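Local coordinates for guanine nucleotide exchange protein (Legionella pneumophila, PDB 1XSZ) that probably promotes exchange of guanine nucleotide on ADP-ribosylation factors through a Sec7 domain whose active site lies under a C-terminal cap, at residues K21-I26 with A326-E331; P103-K108 with T201-E206; A131-L136 with G170-G175. All coordinates share one frame; numbering follows the deposited sequence.

Contact 1 (K21-I26 with A326-E331)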
loop_
_atom_site.group_PDB
_atom_site.type_symbol
_atom_site.label_atom_id
_atom_site.label_comp_id
_atom_site.label_asym_id
_atom_site.label_seq_id
_atom_site.Cartn_x
_atom_site.Cartn_y
_atom_site.Cartn_z
ATOM N N LYS A 21 -18.400 0.603 7.025
ATOM C CA LYS A 21 -17.453 -0.467 7.310
ATOM C C LYS A 21 -17.352 -1.315 6.051
ATOM O O LYS A 21 -18.217 -2.147 5.776
ATOM C CB LYS A 21 -17.931 -1.326 8.483
ATOM C CG LYS A 21 -16.915 -2.380 8.905
ATOM C CD LYS A 21 -17.419 -3.210 10.074
ATOM C CE LYS A 21 -16.405 -4.272 10.473
ATOM N NZ LYS A 21 -15.106 -3.678 10.898
ATOM N N PRO A 22 -16.292 -1.103 5.262
ATOM C CA PRO A 22 -16.066 -1.837 4.015
ATOM C C PRO A 22 -16.408 -3.323 4.062
ATOM O O PRO A 22 -17.083 -3.830 3.165
ATOM C CB PRO A 22 -14.591 -1.578 3.738
ATOM C CG PRO A 22 -14.445 -0.153 4.183
ATOM C CD PRO A 22 -15.191 -0.154 5.515
ATOM N N LYS A 23 -15.956 -4.018 5.101
ATOM C CA LYS A 23 -16.228 -5.447 5.220
ATOM C C LYS A 23 -17.719 -5.773 5.164
ATOM O O LYS A 23 -18.113 -6.791 4.592
ATOM C CB LYS A 23 -15.632 -6.012 6.514
ATOM C CG LYS A 23 -15.884 -7.509 6.683
ATOM C CD LYS A 23 -15.346 -8.059 8.000
ATOM C CE LYS A 23 -13.828 -8.048 8.054
ATOM N NZ LYS A 23 -13.340 -8.700 9.306
ATOM N N ASN A 24 -18.554 -4.921 5.752
ATOM C CA ASN A 24 -19.989 -5.176 5.731
ATOM C C ASN A 24 -20.565 -4.992 4.335
ATOM O O ASN A 24 -21.476 -5.717 3.936
ATOM C CB ASN A 24 -20.723 -4.270 6.722
ATOM C CG ASN A 24 -20.434 -4.635 8.163
ATOM O OD1 ASN A 24 -20.187 -5.797 8.481
ATOM N ND2 ASN A 24 -20.479 -3.644 9.046
ATOM N N GLY A 25 -20.032 -4.025 3.593
ATOM C CA GLY A 25 -20.505 -3.794 2.239
ATOM C C GLY A 25 -20.120 -4.961 1.343
ATOM O O GLY A 25 -20.925 -5.441 0.538
ATOM N N ILE A 26 -18.881 -5.419 1.484
ATOM C CA ILE A 26 -18.386 -6.544 0.700
ATOM C C ILE A 26 -19.220 -7.784 1.012
ATOM O O ILE A 26 -19.636 -8.509 0.105
ATOM C CB ILE A 26 -16.893 -6.826 1.018
ATOM C CG1 ILE A 26 -16.031 -5.649 0.549
ATOM C CG2 ILE A 26 -16.447 -8.129 0.363
ATOM C CD1 ILE A 26 -16.050 -5.418 -0.956
ATOM N N ALA A 326 -9.098 3.029 10.842
ATOM C CA ALA A 326 -9.631 1.679 10.882
ATOM C C ALA A 326 -8.935 0.761 9.886
ATOM O O ALA A 326 -8.387 1.212 8.880
ATOM C CB ALA A 326 -11.126 1.711 10.570
ATOM N N THR A 327 -8.932 -0.532 10.185
ATOM C CA THR A 327 -8.381 -1.506 9.257
ATOM C C THR A 327 -9.623 -2.216 8.738
ATOM O O THR A 327 -10.736 -1.936 9.182
ATOM C CB THR A 327 -7.465 -2.553 9.930
ATOM O OG1 THR A 327 -8.231 -3.344 10.843
ATOM C CG2 THR A 327 -6.311 -1.877 10.655
ATOM N N TYR A 328 -9.444 -3.131 7.799
ATOM C CA TYR A 328 -10.581 -3.858 7.253
ATOM C C TYR A 328 -11.316 -4.632 8.347
ATOM O O TYR A 328 -12.529 -4.819 8.277
ATOM C CB TYR A 328 -10.098 -4.827 6.172
ATOM C CG TYR A 328 -11.206 -5.472 5.370
ATOM C CD1 TYR A 328 -11.992 -4.718 4.498
ATOM C CD2 TYR A 328 -11.452 -6.842 5.463
ATOM C CE1 TYR A 328 -12.993 -5.312 3.730
ATOM C CE2 TYR A 328 -12.455 -7.449 4.699
ATOM C CZ TYR A 328 -13.217 -6.676 3.835
ATOM O OH TYR A 328 -14.193 -7.258 3.052
ATOM N N ASP A 329 -10.584 -5.056 9.373
ATOM C CA ASP A 329 -11.173 -5.846 10.451
ATOM C C ASP A 329 -11.510 -5.098 11.738
ATOM O O ASP A 329 -12.402 -5.516 12.477
ATOM C CB ASP A 329 -10.239 -7.004 10.806
ATOM C CG ASP A 329 -9.837 -7.820 9.599
ATOM O OD1 ASP A 329 -10.729 -8.419 8.967
ATOM O OD2 ASP A 329 -8.629 -7.859 9.287
ATOM N N TYR A 330 -10.809 -4.004 12.013
ATOM C CA TYR A 330 -11.040 -3.272 13.257
ATOM C C TYR A 330 -11.461 -1.818 13.094
ATOM O O TYR A 330 -10.862 -1.074 12.321
ATOM C CB TYR A 330 -9.774 -3.323 14.115
ATOM C CG TYR A 330 -9.222 -4.717 14.294
ATOM C CD1 TYR A 330 -9.893 -5.662 15.067
ATOM C CD2 TYR A 330 -8.037 -5.098 13.669
ATOM C CE1 TYR A 330 -9.396 -6.956 15.209
ATOM C CE2 TYR A 330 -7.533 -6.385 13.804
ATOM C CZ TYR A 330 -8.217 -7.309 14.575
ATOM O OH TYR A 330 -7.722 -8.586 14.707
ATOM N N GLU A 331 -12.482 -1.421 13.851
ATOM C CA GLU A 331 -12.981 -0.051 13.821
ATOM C C GLU A 331 -11.928 0.838 14.472
ATOM O O GLU A 331 -11.175 0.391 15.340
ATOM C CB GLU A 331 -14.300 0.051 14.589
ATOM C CG GLU A 331 -15.295 -1.044 14.238
ATOM C CD GLU A 331 -16.634 -0.868 14.930
ATOM O OE1 GLU A 331 -16.649 -0.519 16.130
ATOM O OE2 GLU A 331 -17.673 -1.089 14.273
HETATM O O HOH W 1 -13.428 -1.666 10.428
HETATM O O HOH W 2 -14.080 -2.996 7.015
HETATM O O HOH W 3 -14.393 -7.356 11.539
#
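K23 and D329 form the salt bridge that joins the two segments, with K23 NZ only 2.6 Å from D329 OD1. The ammonium group meets this oxygen on its anti lone pair, the one turned away from OD2. A lysine suits the place because its long chain, bent at chi3 (-68°), can leave the first turn of helix 22-35 and still reach the acid. The same K23 NZ donates to a water that in turn donates a hydrogen bond to D329 O. Two more waters bridge the segments in this way: one links the backbone N of K23 to Y328 O, the other K21 NZ to T327 O. K21 NZ also lies 5.0 Å from E331 OE2, where the opposite charges do not touch but probably attract weakly.

Outside this polar seam lies the ring of Y328. With CG anti to the backbone N (chi1 -170°), the ring reaches along the helix start, and the K23 side chain crosses it at about a right angle. K23 CB sits over one face, offset toward the rim, 3.9 Å from the ring centroid, a CH-pi contact. P22, well placed in a first helical turn, offers its apolar CB 4.1 Å from Y328 CE1. I26 CG1 lies at the ring edge, with I26 CB 3.4 Å from Y328 OH; tyrosine suits because its flat ring can take K23 CB on a face and still extend to I26. Within 326-331, T327 OG1 accepts from Y330 N, an ST motif. The whole is a water-mediated, largely surface-lying junction between the N-terminal turn of a Sec7-domain helix and the loop leading into helix 332-351 of the capping domain.

Contact 2 (P103-K108 with T201-E206)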
loop_
_atom_site.group_PDB
_atom_site.type_symbol
_atom_site.label_atom_id
_atom_site.label_comp_id
_atom_site.label_asym_id
_atom_site.label_seq_id
_atom_site.Cartn_x
_atom_site.Cartn_y
_atom_site.Cartn_z
ATOM N N PRO A 103 -2.916 3.947 -2.327
ATOM C CA PRO A 103 -2.475 3.689 -0.956
ATOM C C PRO A 103 -1.100 4.328 -0.759
ATOM O O PRO A 103 -0.347 4.506 -1.718
ATOM C CB PRO A 103 -2.426 2.163 -0.887
ATOM C CG PRO A 103 -2.205 1.752 -2.321
ATOM C CD PRO A 103 -3.104 2.691 -3.073
ATOM N N GLY A 104 -0.778 4.683 0.481
ATOM C CA GLY A 104 0.509 5.295 0.761
ATOM C C GLY A 104 1.481 4.279 1.331
ATOM O O GLY A 104 2.441 4.641 2.008
ATOM N N GLU A 105 1.228 3.005 1.045
ATOM C CA GLU A 105 2.057 1.903 1.525
ATOM C C GLU A 105 2.694 1.203 0.333
ATOM O O GLU A 105 2.011 0.845 -0.623
ATOM C CB GLU A 105 1.197 0.922 2.311
ATOM C CG GLU A 105 0.528 1.553 3.527
ATOM C CD GLU A 105 -0.596 0.700 4.059
ATOM O OE1 GLU A 105 -0.318 -0.382 4.609
ATOM O OE2 GLU A 105 -1.767 1.106 3.911
ATOM N N ALA A 106 4.001 0.984 0.421
ATOM C CA ALA A 106 4.775 0.377 -0.653
ATOM C C ALA A 106 4.265 -0.934 -1.239
ATOM O O ALA A 106 4.151 -1.061 -2.462
ATOM C CB ALA A 106 6.218 0.205 -0.204
ATOM N N GLN A 107 3.967 -1.916 -0.398
ATOM C CA GLN A 107 3.519 -3.195 -0.933
ATOM C C GLN A 107 2.175 -3.113 -1.639
ATOM O O GLN A 107 1.934 -3.848 -2.600
ATOM C CB GLN A 107 3.492 -4.259 0.165
ATOM C CG GLN A 107 4.885 -4.610 0.685
ATOM C CD GLN A 107 4.897 -5.825 1.592
ATOM O OE1 GLN A 107 5.950 -6.230 2.087
ATOM N NE2 GLN A 107 3.728 -6.414 1.815
ATOM N N LYS A 108 1.307 -2.216 -1.181
ATOM C CA LYS A 108 -0.000 -2.055 -1.806
ATOM C C LYS A 108 0.157 -1.381 -3.165
ATOM O O LYS A 108 -0.481 -1.779 -4.145
ATOM C CB LYS A 108 -0.922 -1.247 -0.891
ATOM C CG LYS A 108 -1.351 -2.031 0.334
ATOM C CD LYS A 108 -2.220 -1.198 1.263
ATOM C CE LYS A 108 -2.680 -2.026 2.447
ATOM N NZ LYS A 108 -3.367 -1.172 3.462
ATOM N N THR A 201 -3.979 9.365 4.831
ATOM C CA THR A 201 -3.722 8.495 5.976
ATOM C C THR A 201 -3.860 7.032 5.573
ATOM O O THR A 201 -4.568 6.706 4.619
ATOM C CB THR A 201 -4.711 8.767 7.131
ATOM O OG1 THR A 201 -6.045 8.475 6.698
ATOM C CG2 THR A 201 -4.635 10.223 7.577
ATOM N N SER A 202 -3.192 6.151 6.312
ATOM C CA SER A 202 -3.238 4.717 6.035
ATOM C C SER A 202 -3.829 3.948 7.218
ATOM O O SER A 202 -3.823 4.430 8.354
ATOM C CB SER A 202 -1.830 4.194 5.740
ATOM O OG SER A 202 -1.294 4.808 4.580
ATOM N N PRO A 203 -4.357 2.745 6.966
ATOM C CA PRO A 203 -4.944 1.936 8.037
ATOM C C PRO A 203 -3.969 1.687 9.186
ATOM O O PRO A 203 -2.762 1.539 8.973
ATOM C CB PRO A 203 -5.325 0.633 7.328
ATOM C CG PRO A 203 -5.569 1.073 5.915
ATOM C CD PRO A 203 -4.468 2.062 5.662
ATOM N N GLY A 204 -4.513 1.655 10.400
ATOM C CA GLY A 204 -3.704 1.385 11.577
ATOM C C GLY A 204 -3.184 2.606 12.302
ATOM O O GLY A 204 -3.806 3.665 12.285
ATOM N N TYR A 205 -2.035 2.444 12.946
ATOM C CA TYR A 205 -1.392 3.522 13.683
ATOM C C TYR A 205 -0.231 4.069 12.868
ATOM O O TYR A 205 0.611 3.299 12.394
ATOM C CB TYR A 205 -0.791 3.005 15.000
ATOM C CG TYR A 205 -1.733 2.254 15.909
ATOM C CD1 TYR A 205 -2.662 2.930 16.694
ATOM C CD2 TYR A 205 -1.678 0.867 16.001
ATOM C CE1 TYR A 205 -3.510 2.243 17.552
ATOM C CE2 TYR A 205 -2.520 0.166 16.852
ATOM C CZ TYR A 205 -3.435 0.860 17.628
ATOM O OH TYR A 205 -4.252 0.167 18.483
ATOM N N GLU A 206 -0.188 5.382 12.682
ATOM C CA GLU A 206 0.932 5.964 11.971
ATOM C C GLU A 206 1.636 6.954 12.870
ATOM O O GLU A 206 0.999 7.826 13.467
ATOM C CB GLU A 206 0.515 6.698 10.695
ATOM C CG GLU A 206 1.743 7.224 9.943
ATOM C CD GLU A 206 1.423 8.035 8.702
ATOM O OE1 GLU A 206 2.381 8.381 7.977
ATOM O OE2 GLU A 206 0.237 8.332 8.453
HETATM O O HOH W 4 -2.401 3.325 2.545
#
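E105 lays the OE2 side of its carboxylate against S202 and P203, OE2 coming within 3.4 Å of P203 CD. The glutamate chain is extended beyond CG and runs obliquely past the proline ring, whose CD lies next to the carboxylate. S202 CB packs against the same oxygen at 3.6 Å, while S202 OG, set beside its own backbone N (chi1 -63°), is turned to a bridging water instead of to the acid.

That water ties the segments together. It accepts from G104 N and donates to E105 OE2 at 2.7 Å. S202 OG is its third partner, 2.8 Å away. A serine is apt here, since its short hydroxyl can hold the bridging water while CB packs on the acid.

K108 approaches from the helix, its chain extended, and reaches end-on toward the P203 ring, with NZ 4.0 Å from P203 CG. A lysine is long enough to bring its charge to two acids: the strongest partner of NZ is D62 of helix 57-64, in a salt bridge, and within its own segment NZ forms another to E105 OE2 at 2.8 Å, meeting the oxygen on the syn side but 33° out of the carboxylate plane. OE2 is thus gripped by both a lysine and a water, which would probably favour the charged form of this buried acid.

D62 also touches P203, while Q278 and Q299 of the neighbouring strands donate to E105 OE1. The N-terminal end of helix 106-123 in the Sec7 domain is thereby fitted against the turn that enters strand 204-208 of the capping-domain sheet, with helix 57-64 alongside.

Contact 3 (A131-L136 with G170-G175); sequences ADAAYL and GGNNGG
L136 lays its CD2 methyl on the backbone of G171, 3.4 Å from both G171 CA and G171 O. The two carbons are pressed unusually close, and a glycine suits the spot because a side-chain carbon there would run into the leucine methyl. With CG anti to the backbone N (chi1 171°), the leucine branch projects from helix 131-149 onto the loop. One turn earlier on the same helical face, A133 CB meets N172 OD1 at 3.4 Å; the small methyl lets the loop come close, and the CA atoms of A133 and N172 are 5.0 Å apart.

The loop, between helices 161-167 and 179-191 of the Sec7 domain, folds back in a type I' turn from N172 to G175, closed by G175 N to N172 O at 2.9 Å, with N172 N returning a bond to G175 O. G171 and N172 together face G175 as a classic beta bulge. Glycine suits position 174, whose backbone angles would jam a CB against the preceding carbonyl.

N172 OD1 accepts from S129 N, just ahead of helix 131-149, while N172 ND2 donates to D176 O within the loop.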
loop_
_atom_site.group_PDB
_atom_site.type_symbol
_atom_site.label_atom_id
_atom_site.label_comp_id
_atom_site.label_asym_id
_atom_site.label_seq_id
_atom_site.Cartn_x
_atom_site.Cartn_y
_atom_site.Cartn_z
ATOM N N ALA A 131 4.652 -10.317 -18.946
ATOM C CA ALA A 131 4.123 -9.448 -17.900
ATOM C C ALA A 131 5.234 -8.847 -17.048
ATOM O O ALA A 131 5.139 -7.697 -16.617
ATOM C CB ALA A 131 3.151 -10.225 -17.019
ATOM N N ASP A 132 6.283 -9.626 -16.798
ATOM C CA ASP A 132 7.405 -9.149 -16.000
ATOM C C ASP A 132 8.077 -7.970 -16.688
ATOM O O ASP A 132 8.546 -7.037 -16.034
ATOM C CB ASP A 132 8.426 -10.268 -15.785
ATOM C CG ASP A 132 7.864 -11.422 -14.983
ATOM O OD1 ASP A 132 7.369 -11.179 -13.863
ATOM O OD2 ASP A 132 7.917 -12.573 -15.470
ATOM N N ALA A 133 8.129 -8.014 -18.014
ATOM C CA ALA A 133 8.741 -6.937 -18.775
ATOM C C ALA A 133 7.878 -5.688 -18.646
ATOM O O ALA A 133 8.395 -4.575 -18.547
ATOM C CB ALA A 133 8.878 -7.343 -20.240
ATOM N N ALA A 134 6.561 -5.876 -18.647
ATOM C CA ALA A 134 5.637 -4.759 -18.514
ATOM C C ALA A 134 5.771 -4.149 -17.123
ATOM O O ALA A 134 5.692 -2.933 -16.968
ATOM C CB ALA A 134 4.203 -5.225 -18.754
ATOM N N TYR A 135 5.981 -5.000 -16.124
ATOM C CA TYR A 135 6.139 -4.546 -14.742
ATOM C C TYR A 135 7.406 -3.698 -14.627
ATOM O O TYR A 135 7.396 -2.622 -14.022
ATOM C CB TYR A 135 6.215 -5.756 -13.803
ATOM C CG TYR A 135 6.553 -5.421 -12.364
ATOM C CD1 TYR A 135 5.678 -4.678 -11.570
ATOM C CD2 TYR A 135 7.746 -5.859 -11.798
ATOM C CE1 TYR A 135 5.991 -4.384 -10.239
ATOM C CE2 TYR A 135 8.070 -5.574 -10.476
ATOM C CZ TYR A 135 7.187 -4.839 -9.701
ATOM O OH TYR A 135 7.509 -4.576 -8.389
ATOM N N LEU A 136 8.506 -4.179 -15.198
ATOM C CA LEU A 136 9.753 -3.425 -15.163
ATOM C C LEU A 136 9.540 -2.051 -15.804
ATOM O O LEU A 136 9.943 -1.027 -15.251
ATOM C CB LEU A 136 10.862 -4.177 -15.913
ATOM C CG LEU A 136 12.161 -3.388 -16.124
ATOM C CD1 LEU A 136 12.811 -3.091 -14.782
ATOM C CD2 LEU A 136 13.108 -4.180 -17.013
ATOM N N GLY A 170 18.465 -5.669 -21.585
ATOM C CA GLY A 170 18.176 -6.999 -21.079
ATOM C C GLY A 170 16.943 -7.080 -20.200
ATOM O O GLY A 170 16.655 -8.130 -19.629
ATOM N N GLY A 171 16.206 -5.976 -20.098
ATOM C CA GLY A 171 15.021 -5.955 -19.260
ATOM C C GLY A 171 13.766 -6.520 -19.895
ATOM O O GLY A 171 12.774 -6.776 -19.211
ATOM N N ASN A 172 13.799 -6.714 -21.208
ATOM C CA ASN A 172 12.645 -7.254 -21.912
ATOM C C ASN A 172 12.776 -8.770 -22.024
ATOM O O ASN A 172 13.098 -9.305 -23.088
ATOM C CB ASN A 172 12.535 -6.611 -23.297
ATOM C CG ASN A 172 11.241 -6.965 -24.006
ATOM O OD1 ASN A 172 10.253 -7.340 -23.374
ATOM N ND2 ASN A 172 11.239 -6.833 -25.328
ATOM N N ASN A 173 12.537 -9.450 -20.906
ATOM C CA ASN A 173 12.617 -10.904 -20.834
ATOM C C ASN A 173 13.970 -11.403 -21.334
ATOM O O ASN A 173 14.041 -12.352 -22.119
ATOM C CB ASN A 173 11.494 -11.534 -21.663
ATOM C CG ASN A 173 11.334 -13.022 -21.402
ATOM O OD1 ASN A 173 10.504 -13.683 -22.024
ATOM N ND2 ASN A 173 12.123 -13.552 -20.475
ATOM N N GLY A 174 15.039 -10.764 -20.876
ATOM C CA GLY A 174 16.372 -11.161 -21.294
ATOM C C GLY A 174 16.872 -10.363 -22.479
ATOM O O GLY A 174 18.078 -10.185 -22.658
ATOM N N GLY A 175 15.944 -9.885 -23.302
ATOM C CA GLY A 175 16.321 -9.097 -24.460
ATOM C C GLY A 175 16.133 -7.619 -24.182
ATOM O O GLY A 175 15.925 -7.227 -23.034
#

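In the fold
From the N terminus the chain first passes residues 21-26, which wait some 300 residues for their partner, 326-331; contact 1 therefore closes the widest loop and joins the start of the Sec7 domain to the late part of the capping domain. Nested inside it, contact 2 brings 103-108 to 201-206, again Sec7 against cap. Contact 3, nested within contact 2, joins helix 131-149 to the loop between helices 161-167 and 179-191, all Sec7. None of the three cross. Contacts 1 and 2 touch, through A326 and T327 against P203 and G204, as one domain interface. Contact 3 lies about 37 Å from contact 1 between centres, but its nearest atoms are about 8 Å from contact 2, whose helix 106-123 directly precedes helix 131-149.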